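Local coordinates for trehalose synthase regulatory protein (Candida albicans, PDB 5HUS) that probably regulates trehalose synthesis as a non-catalytic subunit of the trehalose synthase complex, and is represented here by its C-terminal domain of the trehalose-phosphatase family, at residues Lys20-Leu25 with Ser210-Asn215. Sequence-based numbering, arbitrary orientation.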
loop_
_atom_site.group_PDB
_atom_site.type_symbol
_atom_site.label_atom_id
_atom_site.label_comp_id
_atom_site.label_asym_id
_atom_site.label_seq_id
_atom_site.Cartn_x
_atom_site.Cartn_y
_atom_site.Cartn_z
ATOM N N LYS A 20 -12.653 15.613 9.062
ATOM C CA LYS A 20 -11.907 15.231 7.863
ATOM C C LYS A 20 -12.144 13.775 7.461
ATOM O O LYS A 20 -12.421 12.917 8.302
ATOM C CB LYS A 20 -10.408 15.465 8.074
ATOM C CG LYS A 20 -10.006 16.915 8.284
ATOM C CD LYS A 20 -8.559 16.988 8.766
ATOM C CE LYS A 20 -8.057 18.416 8.904
ATOM N NZ LYS A 20 -6.643 18.437 9.392
ATOM N N ARG A 21 -12.013 13.507 6.165
ATOM C CA ARG A 21 -12.148 12.158 5.628
ATOM C C ARG A 21 -10.848 11.752 4.948
ATOM O O ARG A 21 -10.347 12.475 4.091
ATOM C CB ARG A 21 -13.303 12.077 4.628
ATOM C CG ARG A 21 -14.597 12.733 5.108
ATOM C CD ARG A 21 -15.529 12.952 3.928
ATOM N NE ARG A 21 -16.656 13.828 4.238
ATOM C CZ ARG A 21 -17.457 14.351 3.316
ATOM N NH1 ARG A 21 -17.247 14.089 2.032
ATOM N NH2 ARG A 21 -18.464 15.139 3.672
ATOM N N LEU A 22 -10.311 10.597 5.338
ATOM C CA LEU A 22 -9.053 10.091 4.792
ATOM C C LEU A 22 -9.325 8.848 3.967
ATOM O O LEU A 22 -9.931 7.889 4.453
ATOM C CB LEU A 22 -8.054 9.774 5.911
ATOM C CG LEU A 22 -6.746 9.112 5.458
ATOM C CD1 LEU A 22 -5.972 10.029 4.524
ATOM C CD2 LEU A 22 -5.917 8.740 6.674
ATOM N N ILE A 23 -8.897 8.881 2.709
ATOM C CA ILE A 23 -9.137 7.781 1.790
ATOM C C ILE A 23 -7.813 7.277 1.256
ATOM O O ILE A 23 -7.024 8.051 0.720
ATOM C CB ILE A 23 -10.050 8.206 0.623
ATOM C CG1 ILE A 23 -11.432 8.600 1.168
ATOM C CG2 ILE A 23 -10.162 7.092 -0.400
ATOM C CD1 ILE A 23 -12.372 9.203 0.142
ATOM N N ILE A 24 -7.560 5.988 1.440
ATOM C CA ILE A 24 -6.310 5.384 0.993
ATOM C C ILE A 24 -6.626 4.306 -0.026
ATOM O O ILE A 24 -7.345 3.348 0.270
ATOM C CB ILE A 24 -5.510 4.802 2.185
ATOM C CG1 ILE A 24 -5.099 5.944 3.121
ATOM C CG2 ILE A 24 -4.287 4.029 1.691
ATOM C CD1 ILE A 24 -4.578 5.497 4.451
ATOM N N LEU A 25 -6.126 4.497 -1.247
ATOM C CA LEU A 25 -6.424 3.592 -2.349
ATOM C C LEU A 25 -5.179 2.824 -2.776
ATOM O O LEU A 25 -4.227 3.414 -3.293
ATOM C CB LEU A 25 -6.992 4.373 -3.537
ATOM C CG LEU A 25 -8.200 5.264 -3.223
ATOM C CD1 LEU A 25 -8.685 6.003 -4.479
ATOM C CD2 LEU A 25 -9.313 4.422 -2.618
ATOM N N SER A 210 -2.084 10.119 11.221
ATOM C CA SER A 210 -1.624 11.016 12.287
ATOM C C SER A 210 -1.448 12.453 11.808
ATOM O O SER A 210 -1.812 13.392 12.505
ATOM C CB SER A 210 -0.301 10.514 12.888
ATOM O OG SER A 210 -0.473 9.247 13.500
ATOM N N CYS A 211 -0.880 12.622 10.618
ATOM C CA CYS A 211 -0.646 13.955 10.081
ATOM C C CYS A 211 -1.938 14.734 9.922
ATOM O O CYS A 211 -2.022 15.892 10.328
ATOM C CB CYS A 211 0.079 13.880 8.739
ATOM S SG CYS A 211 1.792 13.388 8.895
ATOM N N HIS A 212 -2.947 14.101 9.340
ATOM C CA HIS A 212 -4.203 14.787 9.119
ATOM C C HIS A 212 -5.070 14.800 10.379
ATOM O O HIS A 212 -5.856 15.724 10.582
ATOM C CB HIS A 212 -4.945 14.150 7.942
ATOM C CG HIS A 212 -4.253 14.353 6.630
ATOM N ND1 HIS A 212 -4.287 15.553 5.953
ATOM C CD2 HIS A 212 -3.487 13.519 5.884
ATOM C CE1 HIS A 212 -3.585 15.446 4.837
ATOM N NE2 HIS A 212 -3.088 14.223 4.773
ATOM N N ASN A 213 -4.910 13.792 11.231
ATOM C CA ASN A 213 -5.717 13.694 12.450
ATOM C C ASN A 213 -5.261 14.657 13.541
ATOM O O ASN A 213 -6.076 15.169 14.308
ATOM C CB ASN A 213 -5.690 12.262 12.996
ATOM C CG ASN A 213 -6.790 11.995 14.005
ATOM O OD1 ASN A 213 -7.900 12.506 13.880
ATOM N ND2 ASN A 213 -6.486 11.180 15.008
ATOM N N SER A 214 -3.956 14.895 13.613
ATOM C CA SER A 214 -3.390 15.714 14.680
ATOM C C SER A 214 -2.784 17.000 14.142
ATOM O O SER A 214 -2.140 17.742 14.883
ATOM C CB SER A 214 -2.333 14.926 15.451
ATOM O OG SER A 214 -2.856 13.698 15.927
ATOM N N ASN A 215 -2.999 17.250 12.853
ATOM C CA ASN A 215 -2.454 18.420 12.168
ATOM C C ASN A 215 -0.942 18.580 12.339
ATOM O O ASN A 215 -0.466 19.637 12.748
ATOM C CB ASN A 215 -3.152 19.692 12.645
ATOM C CG ASN A 215 -3.812 20.443 11.514
ATOM O OD1 ASN A 215 -3.139 21.024 10.663
ATOM N ND2 ASN A 215 -5.139 20.432 11.493
HETATM O O HOH W 1 -4.755 18.197 7.173
#
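Lys20 reaches from the start of its strand to the C-terminal end of the helix carrying His212. Its NZ gives a hydrogen bond of 3.1 Å to His212 O. The ammonium lies in the carbonyl plane on a lone pair, with a C=O...N angle of 140°. Beyond CG the lysine chain is fully extended, and Lys20 CD passes 3.5 Å from His212 O. The ammonium sits at the carbonyl end of the helix, where its charge probably interacts favourably with the helix dipole.

One water ties the same two residues a second time. It accepts from Lys20 NZ at 2.9 Å and also bonds to His212 ND1. The amine thus grips both the backbone and, through water, the ring. Tyr72 OH holds His212 NE2, so both ring nitrogens have partners.

Contact is closest where the lysine end meets His212 O. Buried Leu22 only brushes the ring, its CD1 coming obliquely to His212 CD2 at 4.5 Å. The solvent side is looser. There, exposed Asn215 crosses the lysine chain at about a right angle, past the helix end.

Phe70 stacks on the imidazole, and Val243 touches both Lys20 and His212. Strand 20-26 runs parallel between strands 243-250 and 69-74 in the central sheet of this HAD-clan domain. Through His212, the end of helix 200-213 meets side chains from all three strands.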